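Local coordinates for OsmC-like protein (Jannaschia sp., PDB 3CJE), which probably takes part in resistance to organic hydroperoxides, as an OsmC-like protein that forms a dimer of two intertwined subunits, at residues V15-N20 and P62-I67; G25-E30 and V74-R79; K86-D91 and H123-I128; E95-W100 and P113-I118. All coordinates share one frame; numbering follows the deposited sequence. Where two conformers were deposited one is given.

Contact 1 of 4, residues V15-N20 and P62-I67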
loop_
_atom_site.group_PDB
_atom_site.type_symbol
_atom_site.label_atom_id
_atom_site.label_comp_id
_atom_site.label_asym_id
_atom_site.label_seq_id
_atom_site.Cartn_x
_atom_site.Cartn_y
_atom_site.Cartn_z
ATOM N N VAL A 15 15.379 -3.969 2.238
ATOM C CA VAL A 15 14.816 -2.705 1.830
ATOM C C VAL A 15 14.034 -2.216 3.051
ATOM O O VAL A 15 13.249 -2.976 3.619
ATOM C CB VAL A 15 13.909 -2.809 0.556
ATOM C CG1 VAL A 15 13.165 -1.451 0.329
ATOM C CG2 VAL A 15 14.733 -3.239 -0.679
ATOM N N VAL A 16 14.285 -0.980 3.494
ATOM C CA VAL A 16 13.715 -0.449 4.749
ATOM C C VAL A 16 13.139 0.910 4.430
ATOM O O VAL A 16 13.827 1.767 3.916
ATOM C CB VAL A 16 14.752 -0.306 5.898
ATOM C CG1 VAL A 16 14.108 0.278 7.132
ATOM C CG2 VAL A 16 15.419 -1.672 6.191
ATOM N N PHE A 17 11.853 1.082 4.737
ATOM C CA PHE A 17 11.200 2.379 4.684
ATOM C C PHE A 17 10.651 2.732 6.054
ATOM O O PHE A 17 10.215 1.867 6.822
ATOM C CB PHE A 17 10.034 2.383 3.688
ATOM C CG PHE A 17 10.440 2.606 2.258
ATOM C CD1 PHE A 17 11.063 1.618 1.536
ATOM C CD2 PHE A 17 10.217 3.831 1.628
ATOM C CE1 PHE A 17 11.433 1.839 0.187
ATOM C CE2 PHE A 17 10.585 4.022 0.263
ATOM C CZ PHE A 17 11.180 3.041 -0.421
ATOM N N THR A 18 10.667 4.026 6.325
ATOM C CA THR A 18 9.980 4.573 7.472
ATOM C C THR A 18 9.006 5.675 7.065
ATOM O O THR A 18 9.134 6.278 6.002
ATOM C CB THR A 18 10.959 5.142 8.485
ATOM O OG1 THR A 18 11.718 6.241 7.928
ATOM C CG2 THR A 18 11.926 4.037 8.982
ATOM N N CYS A 19 8.071 5.962 7.956
ATOM C CA CYS A 19 7.130 7.061 7.743
ATOM C C CYS A 19 6.811 7.648 9.082
ATOM O O CYS A 19 6.451 6.913 10.001
ATOM C CB CYS A 19 5.879 6.549 7.096
ATOM S SG CYS A 19 4.677 7.858 6.695
ATOM N N ASN A 20 6.989 8.953 9.193
ATOM C CA ASN A 20 6.549 9.685 10.356
ATOM C C ASN A 20 5.377 10.542 9.941
ATOM O O ASN A 20 5.510 11.439 9.119
ATOM C CB ASN A 20 7.589 10.572 10.973
ATOM C CG ASN A 20 7.053 11.174 12.288
ATOM O OD1 ASN A 20 6.686 10.422 13.197
ATOM N ND2 ASN A 20 6.861 12.475 12.322
ATOM N N PRO A 62 7.154 3.262 -5.655
ATOM C CA PRO A 62 5.940 2.587 -5.200
ATOM C C PRO A 62 5.895 2.253 -3.707
ATOM O O PRO A 62 4.847 2.379 -3.063
ATOM C CB PRO A 62 5.940 1.297 -6.037
ATOM C CG PRO A 62 6.638 1.651 -7.284
ATOM C CD PRO A 62 7.735 2.606 -6.848
ATOM N N LEU A 63 7.010 1.830 -3.104
ATOM C CA LEU A 63 6.951 1.438 -1.684
ATOM C C LEU A 63 6.712 2.679 -0.802
ATOM O O LEU A 63 6.221 2.541 0.344
ATOM C CB LEU A 63 8.208 0.682 -1.248
ATOM C CG LEU A 63 8.327 -0.747 -1.813
ATOM C CD1 LEU A 63 9.561 -1.449 -1.199
ATOM C CD2 LEU A 63 7.086 -1.528 -1.608
ATOM N N ALA A 64 7.114 3.864 -1.283
ATOM C CA ALA A 64 6.825 5.114 -0.526
ATOM C C ALA A 64 5.323 5.348 -0.474
ATOM O O ALA A 64 4.778 5.725 0.559
ATOM C CB ALA A 64 7.535 6.375 -1.149
ATOM N N LEU A 65 4.648 5.163 -1.614
ATOM C CA LEU A 65 3.181 5.294 -1.616
ATOM C C LEU A 65 2.560 4.250 -0.682
ATOM O O LEU A 65 1.613 4.556 0.044
ATOM C CB LEU A 65 2.630 5.205 -3.034
ATOM C CG LEU A 65 2.998 6.302 -4.026
ATOM C CD1 LEU A 65 2.179 6.074 -5.338
ATOM C CD2 LEU A 65 2.724 7.656 -3.498
ATOM N N PHE A 66 3.046 2.996 -0.709
ATOM C CA PHE A 66 2.519 1.949 0.173
ATOM C C PHE A 66 2.623 2.338 1.656
ATOM O O PHE A 66 1.654 2.269 2.398
ATOM C CB PHE A 66 3.269 0.632 -0.049
ATOM C CG PHE A 66 2.937 -0.398 0.967
ATOM C CD1 PHE A 66 1.704 -1.033 0.970
ATOM C CD2 PHE A 66 3.826 -0.677 2.014
ATOM C CE1 PHE A 66 1.404 -1.984 1.961
ATOM C CE2 PHE A 66 3.507 -1.638 2.999
ATOM C CZ PHE A 66 2.293 -2.261 2.962
ATOM N N ILE A 67 3.825 2.708 2.111
ATOM C CA ILE A 67 4.014 2.980 3.545
ATOM C C ILE A 67 3.237 4.229 3.986
ATOM O O ILE A 67 2.700 4.270 5.084
ATOM C CB ILE A 67 5.491 3.015 3.976
ATOM C CG1 ILE A 67 5.608 2.850 5.505
ATOM C CG2 ILE A 67 6.228 4.229 3.445
ATOM C CD1 ILE A 67 7.024 2.650 6.030
#

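Contact 2 of 4, residues G25-E30 and V74-R79. With PO4 (phosphate ion), chain B; GOL (glycerol), chain E.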
loop_
_atom_site.group_PDB
_atom_site.type_symbol
_atom_site.label_atom_id
_atom_site.label_comp_id
_atom_site.label_asym_id
_atom_site.label_seq_id
_atom_site.Cartn_x
_atom_site.Cartn_y
_atom_site.Cartn_z
ATOM N N GLY A 25 -4.875 19.898 10.458
ATOM C CA GLY A 25 -6.202 20.211 9.915
ATOM C C GLY A 25 -7.263 19.339 10.586
ATOM O O GLY A 25 -7.165 18.986 11.767
ATOM N N LYS A 26 -8.253 18.952 9.799
ATOM C CA LYS A 26 -9.339 18.124 10.313
ATOM C C LYS A 26 -9.122 16.652 10.073
ATOM O O LYS A 26 -9.384 15.829 10.980
ATOM C CB LYS A 26 -10.643 18.540 9.644
ATOM C CG LYS A 26 -11.074 19.949 10.047
ATOM C CD LYS A 26 -12.289 20.354 9.282
ATOM C CE LYS A 26 -12.793 21.714 9.812
ATOM N NZ LYS A 26 -14.001 22.233 9.048
HETATM N N MSE A 27 -8.682 16.296 8.867
HETATM C CA MSE A 27 -8.409 14.886 8.534
HETATM C C MSE A 27 -7.116 14.688 7.731
HETATM O O MSE A 27 -6.848 13.577 7.264
HETATM C CB MSE A 27 -9.602 14.232 7.793
HETATM C CG MSE A 27 -10.852 13.928 8.664
HETATM SE SE MSE A 27 -10.552 12.810 10.211
HETATM C CE MSE A 27 -10.871 11.067 9.415
ATOM N N ARG A 28 -6.323 15.744 7.566
ATOM C CA ARG A 28 -5.129 15.670 6.748
ATOM C C ARG A 28 -3.982 15.097 7.551
ATOM O O ARG A 28 -3.702 15.521 8.675
ATOM C CB ARG A 28 -4.754 17.059 6.230
ATOM C CG ARG A 28 -3.477 17.061 5.401
ATOM C CD ARG A 28 -3.274 18.406 4.738
ATOM N NE ARG A 28 -1.929 18.518 4.175
ATOM C CZ ARG A 28 -1.613 18.322 2.895
ATOM N NH1 ARG A 28 -2.526 18.020 2.014
ATOM N NH2 ARG A 28 -0.350 18.456 2.502
ATOM N N ASN A 29 -3.248 14.176 6.927
ATOM C CA ASN A 29 -2.089 13.579 7.544
ATOM C C ASN A 29 -0.869 13.898 6.706
ATOM O O ASN A 29 -0.864 13.607 5.510
ATOM C CB ASN A 29 -2.280 12.075 7.648
ATOM C CG ASN A 29 -3.429 11.711 8.533
ATOM O OD1 ASN A 29 -3.583 12.277 9.615
ATOM N ND2 ASN A 29 -4.269 10.807 8.048
ATOM N N GLU A 30 0.157 14.478 7.321
ATOM C CA GLU A 30 1.371 14.812 6.597
ATOM C C GLU A 30 2.428 13.754 6.886
ATOM O O GLU A 30 2.838 13.591 8.035
ATOM C CB GLU A 30 1.822 16.213 6.991
ATOM C CG GLU A 30 0.871 17.266 6.431
ATOM C CD GLU A 30 1.244 18.715 6.772
ATOM O OE1 GLU A 30 2.108 18.940 7.644
ATOM O OE2 GLU A 30 0.640 19.638 6.159
ATOM N N VAL A 74 -4.043 4.065 9.199
ATOM C CA VAL A 74 -4.051 3.903 10.652
ATOM C C VAL A 74 -4.444 5.209 11.322
ATOM O O VAL A 74 -5.321 5.270 12.182
ATOM C CB VAL A 74 -2.666 3.429 11.167
ATOM C CG1 VAL A 74 -2.560 3.540 12.711
ATOM C CG2 VAL A 74 -2.427 1.964 10.714
HETATM N N MSE A 75 -3.793 6.299 10.905
HETATM C CA MSE A 75 -4.070 7.625 11.470
HETATM C C MSE A 75 -5.511 8.052 11.261
HETATM O O MSE A 75 -6.146 8.592 12.176
HETATM C CB MSE A 75 -3.094 8.649 10.865
HETATM C CG MSE A 75 -1.708 8.444 11.302
HETATM SE SE MSE A 75 -0.520 9.718 10.446
HETATM C CE MSE A 75 -1.028 11.255 11.520
ATOM N N THR A 76 -6.036 7.810 10.060
ATOM C CA THR A 76 -7.406 8.158 9.758
ATOM C C THR A 76 -8.381 7.452 10.699
ATOM O O THR A 76 -9.308 8.076 11.223
ATOM C CB THR A 76 -7.718 7.902 8.265
ATOM O OG1 THR A 76 -6.896 8.787 7.480
ATOM C CG2 THR A 76 -9.193 8.184 7.963
ATOM N N GLN A 77 -8.174 6.156 10.954
ATOM C CA GLN A 77 -9.089 5.424 11.840
ATOM C C GLN A 77 -8.993 5.937 13.281
ATOM O O GLN A 77 -10.001 6.060 13.974
ATOM C CB GLN A 77 -8.800 3.920 11.818
ATOM C CG GLN A 77 -8.651 3.272 10.456
ATOM C CD GLN A 77 -9.818 3.495 9.617
ATOM O OE1 GLN A 77 -10.958 3.401 10.105
ATOM N NE2 GLN A 77 -9.583 3.813 8.345
ATOM N N ILE A 78 -7.767 6.201 13.760
ATOM C CA ILE A 78 -7.595 6.794 15.083
ATOM C C ILE A 78 -8.390 8.086 15.220
ATOM O O ILE A 78 -9.145 8.301 16.188
ATOM C CB ILE A 78 -6.119 7.020 15.404
ATOM C CG1 ILE A 78 -5.398 5.679 15.554
ATOM C CG2 ILE A 78 -5.945 7.857 16.686
ATOM C CD1 ILE A 78 -3.870 5.799 15.603
ATOM N N ARG A 79 -8.249 8.964 14.226
ATOM C CA ARG A 79 -8.922 10.248 14.239
ATOM C C ARG A 79 -10.435 10.126 14.109
ATOM O O ARG A 79 -11.153 10.853 14.791
ATOM C CB ARG A 79 -8.332 11.172 13.174
ATOM C CG ARG A 79 -6.857 11.482 13.390
ATOM C CD ARG A 79 -6.274 12.329 12.269
ATOM N NE ARG A 79 -6.615 13.733 12.470
ATOM C CZ ARG A 79 -6.197 14.726 11.692
ATOM N NH1 ARG A 79 -5.460 14.500 10.664
ATOM N NH2 ARG A 79 -6.513 15.945 12.002
HETATM P P PO4 B . -8.494 19.144 6.007
HETATM O O1 PO4 B . -8.200 20.092 7.152
HETATM O O2 PO4 B . -9.882 19.425 5.465
HETATM O O3 PO4 B . -8.582 17.721 6.516
HETATM O O4 PO4 B . -7.430 19.380 4.932
HETATM C C1 GOL E . -12.086 15.353 15.658
HETATM O O1 GOL E . -12.730 14.781 16.788
HETATM C C2 GOL E . -11.750 14.202 14.723
HETATM O O2 GOL E . -10.641 13.498 15.271
HETATM C C3 GOL E . -11.362 14.640 13.317
HETATM O O3 GOL E . -10.423 15.707 13.312
HETATM O O HOH W 1 -6.273 11.211 5.654
HETATM O O HOH W 2 -7.227 11.325 8.884
#

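Contact 3 of 4, residues K86-D91 and H123-I128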
loop_
_atom_site.group_PDB
_atom_site.type_symbol
_atom_site.label_atom_id
_atom_site.label_comp_id
_atom_site.label_asym_id
_atom_site.label_seq_id
_atom_site.Cartn_x
_atom_site.Cartn_y
_atom_site.Cartn_z
ATOM N N LYS A 86 -14.392 7.895 23.299
ATOM C CA LYS A 86 -14.189 8.737 24.467
ATOM C C LYS A 86 -12.729 9.040 24.764
ATOM O O LYS A 86 -12.348 9.235 25.933
ATOM C CB LYS A 86 -14.855 8.123 25.695
ATOM C CG LYS A 86 -16.278 7.697 25.512
ATOM C CD LYS A 86 -17.154 8.834 25.201
ATOM C CE LYS A 86 -18.618 8.353 25.187
ATOM N NZ LYS A 86 -19.018 7.841 26.521
ATOM N N VAL A 87 -11.913 9.127 23.718
ATOM C CA VAL A 87 -10.509 9.445 23.853
ATOM C C VAL A 87 -10.218 10.797 23.216
ATOM O O VAL A 87 -10.592 11.046 22.069
ATOM C CB VAL A 87 -9.615 8.342 23.263
ATOM C CG1 VAL A 87 -8.116 8.723 23.336
ATOM C CG2 VAL A 87 -9.906 6.976 23.942
ATOM N N THR A 88 -9.558 11.660 23.976
ATOM C CA THR A 88 -9.011 12.911 23.462
ATOM C C THR A 88 -7.600 12.678 22.970
ATOM O O THR A 88 -6.726 12.182 23.701
ATOM C CB THR A 88 -9.035 13.995 24.556
ATOM O OG1 THR A 88 -10.391 14.195 25.015
ATOM C CG2 THR A 88 -8.400 15.314 24.050
ATOM N N VAL A 89 -7.381 13.031 21.714
ATOM C CA VAL A 89 -6.075 12.892 21.024
ATOM C C VAL A 89 -5.642 14.270 20.583
ATOM O O VAL A 89 -6.451 15.023 20.040
ATOM C CB VAL A 89 -6.215 11.959 19.781
ATOM C CG1 VAL A 89 -4.905 11.897 18.962
ATOM C CG2 VAL A 89 -6.656 10.547 20.194
ATOM N N THR A 90 -4.376 14.606 20.817
ATOM C CA THR A 90 -3.826 15.912 20.427
ATOM C C THR A 90 -2.525 15.676 19.665
ATOM O O THR A 90 -1.731 14.839 20.063
ATOM C CB THR A 90 -3.568 16.804 21.666
ATOM O OG1 THR A 90 -4.771 16.908 22.454
ATOM C CG2 THR A 90 -3.101 18.204 21.259
ATOM N N ASP A 91 -2.324 16.381 18.553
ATOM C CA ASP A 91 -1.043 16.334 17.848
ATOM C C ASP A 91 -0.599 14.881 17.589
ATOM O O ASP A 91 0.548 14.473 17.874
ATOM C CB ASP A 91 0.010 17.072 18.671
ATOM C CG ASP A 91 -0.252 18.580 18.730
ATOM O OD1 ASP A 91 -0.908 19.114 17.815
ATOM O OD2 ASP A 91 0.199 19.208 19.705
ATOM N N HIS A 123 -0.713 11.789 22.868
ATOM C CA HIS A 123 -0.764 12.962 23.756
ATOM C C HIS A 123 -2.136 13.058 24.421
ATOM O O HIS A 123 -2.758 14.115 24.438
ATOM C CB HIS A 123 -0.441 14.267 23.030
ATOM C CG HIS A 123 0.862 14.250 22.309
ATOM N ND1 HIS A 123 0.946 14.226 20.933
ATOM C CD2 HIS A 123 2.137 14.238 22.769
ATOM C CE1 HIS A 123 2.218 14.223 20.574
ATOM N NE2 HIS A 123 2.960 14.224 21.661
ATOM N N SER A 124 -2.609 11.948 24.972
ATOM C CA SER A 124 -3.959 11.851 25.481
ATOM C C SER A 124 -4.000 11.995 26.992
ATOM O O SER A 124 -3.137 11.459 27.671
ATOM C CB SER A 124 -4.507 10.452 25.125
ATOM O OG SER A 124 -5.722 10.141 25.800
ATOM N N PRO A 125 -5.020 12.675 27.533
ATOM C CA PRO A 125 -5.193 12.762 28.976
ATOM C C PRO A 125 -6.007 11.613 29.594
ATOM O O PRO A 125 -6.387 11.699 30.770
ATOM C CB PRO A 125 -5.972 14.051 29.120
ATOM C CG PRO A 125 -6.879 14.017 27.951
ATOM C CD PRO A 125 -6.046 13.470 26.828
ATOM N N ASP A 126 -6.323 10.597 28.792
ATOM C CA ASP A 126 -7.220 9.515 29.175
ATOM C C ASP A 126 -6.499 8.272 29.702
ATOM O O ASP A 126 -5.277 8.154 29.541
ATOM C CB ASP A 126 -8.069 9.141 27.976
ATOM C CG ASP A 126 -8.810 10.342 27.418
ATOM O OD1 ASP A 126 -9.721 10.845 28.073
ATOM O OD2 ASP A 126 -8.457 10.812 26.334
ATOM N N PRO A 127 -7.246 7.324 30.304
ATOM C CA PRO A 127 -6.624 6.094 30.766
ATOM C C PRO A 127 -5.965 5.331 29.638
ATOM O O PRO A 127 -6.445 5.330 28.491
ATOM C CB PRO A 127 -7.804 5.295 31.364
ATOM C CG PRO A 127 -8.773 6.314 31.817
ATOM C CD PRO A 127 -8.672 7.378 30.718
ATOM N N ILE A 128 -4.874 4.668 29.980
ATOM C CA ILE A 128 -4.141 3.859 28.990
ATOM C C ILE A 128 -5.073 2.805 28.351
ATOM O O ILE A 128 -5.000 2.585 27.153
ATOM C CB ILE A 128 -2.884 3.190 29.623
ATOM C CG1 ILE A 128 -1.814 4.265 29.868
ATOM C CG2 ILE A 128 -2.312 2.076 28.720
ATOM C CD1 ILE A 128 -0.722 3.792 30.861
#

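Contact 4 of 4, residues E95-W100 and P113-I118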
loop_
_atom_site.group_PDB
_atom_site.type_symbol
_atom_site.label_atom_id
_atom_site.label_comp_id
_atom_site.label_asym_id
_atom_site.label_seq_id
_atom_site.Cartn_x
_atom_site.Cartn_y
_atom_site.Cartn_z
ATOM N N GLU A 95 4.511 6.604 13.817
ATOM C CA GLU A 95 5.801 6.258 13.194
ATOM C C GLU A 95 5.692 4.814 12.726
ATOM O O GLU A 95 5.316 3.936 13.494
ATOM C CB GLU A 95 6.940 6.387 14.212
ATOM C CG GLU A 95 7.083 7.792 14.856
ATOM C CD GLU A 95 8.147 7.932 16.019
ATOM O OE1 GLU A 95 7.969 7.390 17.153
ATOM O OE2 GLU A 95 9.151 8.655 15.792
ATOM N N CYS A 96 6.010 4.555 11.467
ATOM C CA CYS A 96 5.886 3.220 10.882
ATOM C C CYS A 96 7.219 2.843 10.225
ATOM O O CYS A 96 7.835 3.678 9.531
ATOM C CB CYS A 96 4.778 3.214 9.848
ATOM S SG CYS A 96 4.608 1.672 8.943
ATOM N N ARG A 97 7.661 1.604 10.457
ATOM C CA ARG A 97 8.869 1.075 9.851
ATOM C C ARG A 97 8.540 -0.262 9.242
ATOM O O ARG A 97 7.942 -1.139 9.903
ATOM C CB ARG A 97 9.995 0.911 10.879
ATOM C CG ARG A 97 11.268 0.376 10.279
ATOM C CD ARG A 97 12.363 0.426 11.341
ATOM N NE ARG A 97 13.631 -0.068 10.869
ATOM C CZ ARG A 97 14.064 -1.311 11.031
ATOM N NH1 ARG A 97 13.324 -2.240 11.651
ATOM N NH2 ARG A 97 15.260 -1.628 10.554
ATOM N N VAL A 98 8.855 -0.419 7.966
ATOM C CA VAL A 98 8.619 -1.663 7.261
ATOM C C VAL A 98 9.946 -2.144 6.646
ATOM O O VAL A 98 10.671 -1.364 6.035
ATOM C CB VAL A 98 7.526 -1.541 6.176
ATOM C CG1 VAL A 98 7.230 -2.920 5.536
ATOM C CG2 VAL A 98 6.222 -0.942 6.781
ATOM N N VAL A 99 10.235 -3.424 6.810
ATOM C CA VAL A 99 11.438 -4.069 6.325
ATOM C C VAL A 99 11.026 -5.228 5.423
ATOM O O VAL A 99 10.210 -6.065 5.804
ATOM C CB VAL A 99 12.349 -4.602 7.447
ATOM C CG1 VAL A 99 13.637 -5.196 6.850
ATOM C CG2 VAL A 99 12.626 -3.479 8.451
ATOM N N TRP A 100 11.627 -5.264 4.232
ATOM C CA TRP A 100 11.534 -6.376 3.319
ATOM C C TRP A 100 12.923 -6.918 3.041
ATOM O O TRP A 100 13.911 -6.253 3.284
ATOM C CB TRP A 100 10.963 -5.942 1.961
ATOM C CG TRP A 100 9.557 -5.404 1.932
ATOM C CD1 TRP A 100 8.408 -6.125 1.703
ATOM C CD2 TRP A 100 9.153 -4.057 2.108
ATOM N NE1 TRP A 100 7.319 -5.292 1.721
ATOM C CE2 TRP A 100 7.728 -4.021 1.991
ATOM C CE3 TRP A 100 9.835 -2.851 2.388
ATOM C CZ2 TRP A 100 7.002 -2.828 2.051
ATOM C CZ3 TRP A 100 9.108 -1.687 2.511
ATOM C CH2 TRP A 100 7.694 -1.670 2.332
ATOM N N PRO A 113 8.279 -9.920 2.815
ATOM C CA PRO A 113 8.231 -9.063 3.963
ATOM C C PRO A 113 9.040 -9.632 5.112
ATOM O O PRO A 113 9.093 -10.854 5.267
ATOM C CB PRO A 113 6.732 -9.047 4.289
ATOM C CG PRO A 113 6.300 -10.366 3.899
ATOM C CD PRO A 113 7.030 -10.702 2.670
ATOM N N LYS A 114 9.647 -8.763 5.915
ATOM C CA LYS A 114 10.368 -9.159 7.118
ATOM C C LYS A 114 9.732 -8.647 8.407
ATOM O O LYS A 114 9.577 -9.423 9.375
ATOM C CB LYS A 114 11.818 -8.717 7.022
ATOM C CG LYS A 114 12.743 -9.228 8.126
ATOM C CD LYS A 114 14.148 -8.690 7.812
ATOM C CE LYS A 114 15.259 -9.317 8.624
ATOM N NZ LYS A 114 16.511 -9.289 7.777
ATOM N N SER A 115 9.355 -7.370 8.443
ATOM C CA SER A 115 8.798 -6.806 9.688
ATOM C C SER A 115 7.971 -5.566 9.447
ATOM O O SER A 115 8.234 -4.799 8.528
ATOM C CB SER A 115 9.878 -6.508 10.722
ATOM O OG SER A 115 10.727 -5.497 10.346
ATOM N N PHE A 116 6.977 -5.398 10.304
ATOM C CA PHE A 116 6.130 -4.223 10.345
ATOM C C PHE A 116 6.014 -3.705 11.780
ATOM O O PHE A 116 5.674 -4.471 12.663
ATOM C CB PHE A 116 4.706 -4.558 9.918
ATOM C CG PHE A 116 4.524 -4.761 8.432
ATOM C CD1 PHE A 116 4.836 -5.963 7.827
ATOM C CD2 PHE A 116 4.008 -3.707 7.661
ATOM C CE1 PHE A 116 4.660 -6.129 6.445
ATOM C CE2 PHE A 116 3.816 -3.894 6.305
ATOM C CZ PHE A 116 4.172 -5.068 5.709
ATOM N N GLU A 117 6.254 -2.407 11.984
ATOM C CA GLU A 117 6.201 -1.797 13.316
ATOM C C GLU A 117 5.472 -0.487 13.200
ATOM O O GLU A 117 5.770 0.308 12.275
ATOM C CB GLU A 117 7.631 -1.589 13.856
ATOM C CG GLU A 117 8.402 -2.883 14.050
ATOM C CD GLU A 117 9.926 -2.717 14.330
ATOM O OE1 GLU A 117 10.652 -1.956 13.594
ATOM O OE2 GLU A 117 10.398 -3.444 15.244
ATOM N N ILE A 118 4.512 -0.254 14.087
ATOM C CA ILE A 118 3.736 1.006 14.130
ATOM C C ILE A 118 3.726 1.507 15.587
ATOM O O ILE A 118 3.233 0.820 16.461
ATOM C CB ILE A 118 2.291 0.841 13.610
ATOM C CG1 ILE A 118 2.353 0.388 12.149
ATOM C CG2 ILE A 118 1.521 2.150 13.758
ATOM C CD1 ILE A 118 1.006 0.191 11.477
HETATM O O HOH W 3 9.798 -3.036 11.024
#

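Contact 1 of 4, residues V15-N20 and P62-I67
Segment 15-20 of strand 13-24 and the first turns of helix 62-81 (segment 62-67) run at 43°, their axes 8.7 Å apart at the closest, and the backbones come nearest at Cys19 and Ile67. Phe17 is the centre of the packing. With CG anti to its carbonyl carbon (chi1 -83°), its ring reaches up to the helix, and Leu63 lays its CB over one face, 4.0 Å from the ring centroid and 23° off the normal, a CH-pi contact. Leu63 CD1 goes on to meet Val15 CG1 at 3.9 Å. Ala64, with a methyl and no more, lets the helix backbone come near the ring: Phe17 CE2 is 3.8 Å from Ala64 N and 4.1 Å from its CB. Ile67 stretches its long branch down to the strand: CD1 rests 3.4 Å from Phe17 O, while CG1 lies alongside Cys19 CB. Leu63 also touches Leu144 of the second subunit. Alternating strand residues thus turn apolar groups to a helix laid across the sheet, as in the OsmC fold. The side chains that meet are apolar and merely pack against Phe17 O and Ala64 N, so shape rather than directed bonding sets the fit.

Contact 2 of 4, residues G25-E30 and V74-R79
Arg79 NH1 donates to two oxygens of the opposite segment, Arg28 O at 2.8 Å and Asn29 OD1 at 3.1 Å. Both acceptors lie near the guanidinium plane, yet NH1 stands 65° out of the carbonyl plane of Arg28. A bend at chi3 (81°) brings the guanidinium against the loop, where Lys26 O sits over one face; NH2 is bonded to Val24 O and NE donates to a glycerol. A long side chain ending in a flat group with several N-H donors suits a place lined with backbone carbonyls. Asn29 and Arg79 run past each other head to tail, amide and guanidinium planes 51° apart.

Two waters extend the network, each donating to Met27 O and to Thr76 OG1, and one of them also accepts from Asn29 ND2; Thr76 OG1 is bonded as well to Gly72 O. The contact joins the start of strand 28-37 to helix 62-81, which packs on the five-stranded sheet in this OsmC-like fold. On the loop's outer side a phosphate ion, probably from the crystallisation liquor, accepts from Lys26 N and Met27 N, and the positive phi of Gly25 suits the turn there.

Around this polar centre selenomethionine supplies the packing. Met27 CE meets Thr76 CG2 at 3.6 Å, its SE lies 4.0 Å from Arg79 CB, and Met75 CE comes 3.3 Å from Asn29 OD1.

Contact 3 of 4, residues K86-D91 and H123-I128
Thr88 N donates a hydrogen bond to Asp126 OD2 at 2.7 Å, with an N-H...O angle of 153°. The carboxylate oxygen is met on its syn side, 29° out of the carboxylate plane. Asp126 has CG anti to its own carbonyl carbon (chi1 -55°), which carries the carboxylate across. An aspartate fits because its short carboxylate reaches the Thr88 N-H of a chain that forms no regular strand here. Asp126 O is bonded to Gln131 NE2 of the helix.

Ser124 OG accepts from Asp126 N at 3.1 Å, an ST turn just ahead of helix 128-141. It also lies 3.1 Å from Thr88 O, a weak bond left unsettled because the single hydroxyl proton has a second acceptor within reach. Ser124 CA adds a C-H...O contact to the same carbonyl.

The two loops, one leading from helix 62-81 to strand 93-105 and the other from strand 108-121 to helix 128-141, run nearly antiparallel at the surface. At their other end His123 ND1 donates to Thr90 O at 2.9 Å, the acceptor lying in the ring plane. Asp91 O comes to 3.1 Å from His123 ND1, at the ring edge, and the Thr90 backbone bonds with Leu122.

Apolar atoms fill in between: Pro125 CD rests 3.8 Å from Thr88 CB, and the buried Val87 packs on Ala130 and Leu134 of the helix.

Contact 4 of 4, residues E95-W100 and P113-I118
Val98 and Phe116, a non-hydrogen-bonded pair of an antiparallel beta hairpin, form the apolar centre. Val98 CG1 sits over one face of the phenyl ring, 3.8 Å from its centroid and 20° off the normal, while its other methyl touches ring atom CD2. A branched valine thus sets both methyls against the flat ring. On the same face of the sheet Cys96 SG meets Ile118 CG1 at 4.1 Å, and these residues look towards helices 62-81 and 143-148. Trp100 turns its CD1 to Pro113, while its NE1 is bonded to Thr147 of the second subunit. Phe116 to Ile118 pair in parallel with a strand of that subunit, continuing the sheet.

Between Val99 and Trp100 the register slips by one: a classic beta bulge, in which Val99 O accepts from both Lys114 N and Ser115 N, at 2.8 and 3.1 Å, from the same side of its plane.

The other face is mainly polar, but Val99 CG2 lies over one face of the Arg97 guanidinium. Arg97, extended, lies beside Glu117 in a weak salt bridge, NH1 to OE1 3.3 Å; Glu117 OE2 pairs with Arg155 of the second subunit. One water accepts from Ser115 OG at 2.7 Å and donates to Arg97 O and Glu117 OE1.

From the N terminus, strand 13-24 enters contact 1, which closes when the chain reaches the start of helix 62-81. Strand 28-37 lies inside that loop and opens contact 2, which closes farther along the same helix, so contacts 1 and 2 cross and tie the start and the later part of helix 62-81 to neighbouring strands 13-24 and 28-37. Contact 3 opens after the helix, and contact 4, the hairpin of strands 93-105 and 108-121, is nested within the loop that contact 3 closes. Contacts 1 and 4 meet through neighbouring strands, Cys19 N probably hydrogen-bonded to Cys96 O; contacts 2 and 4 touch at Val74 and Ile118. Contacts 1, 2 and 4 also reach the second subunit.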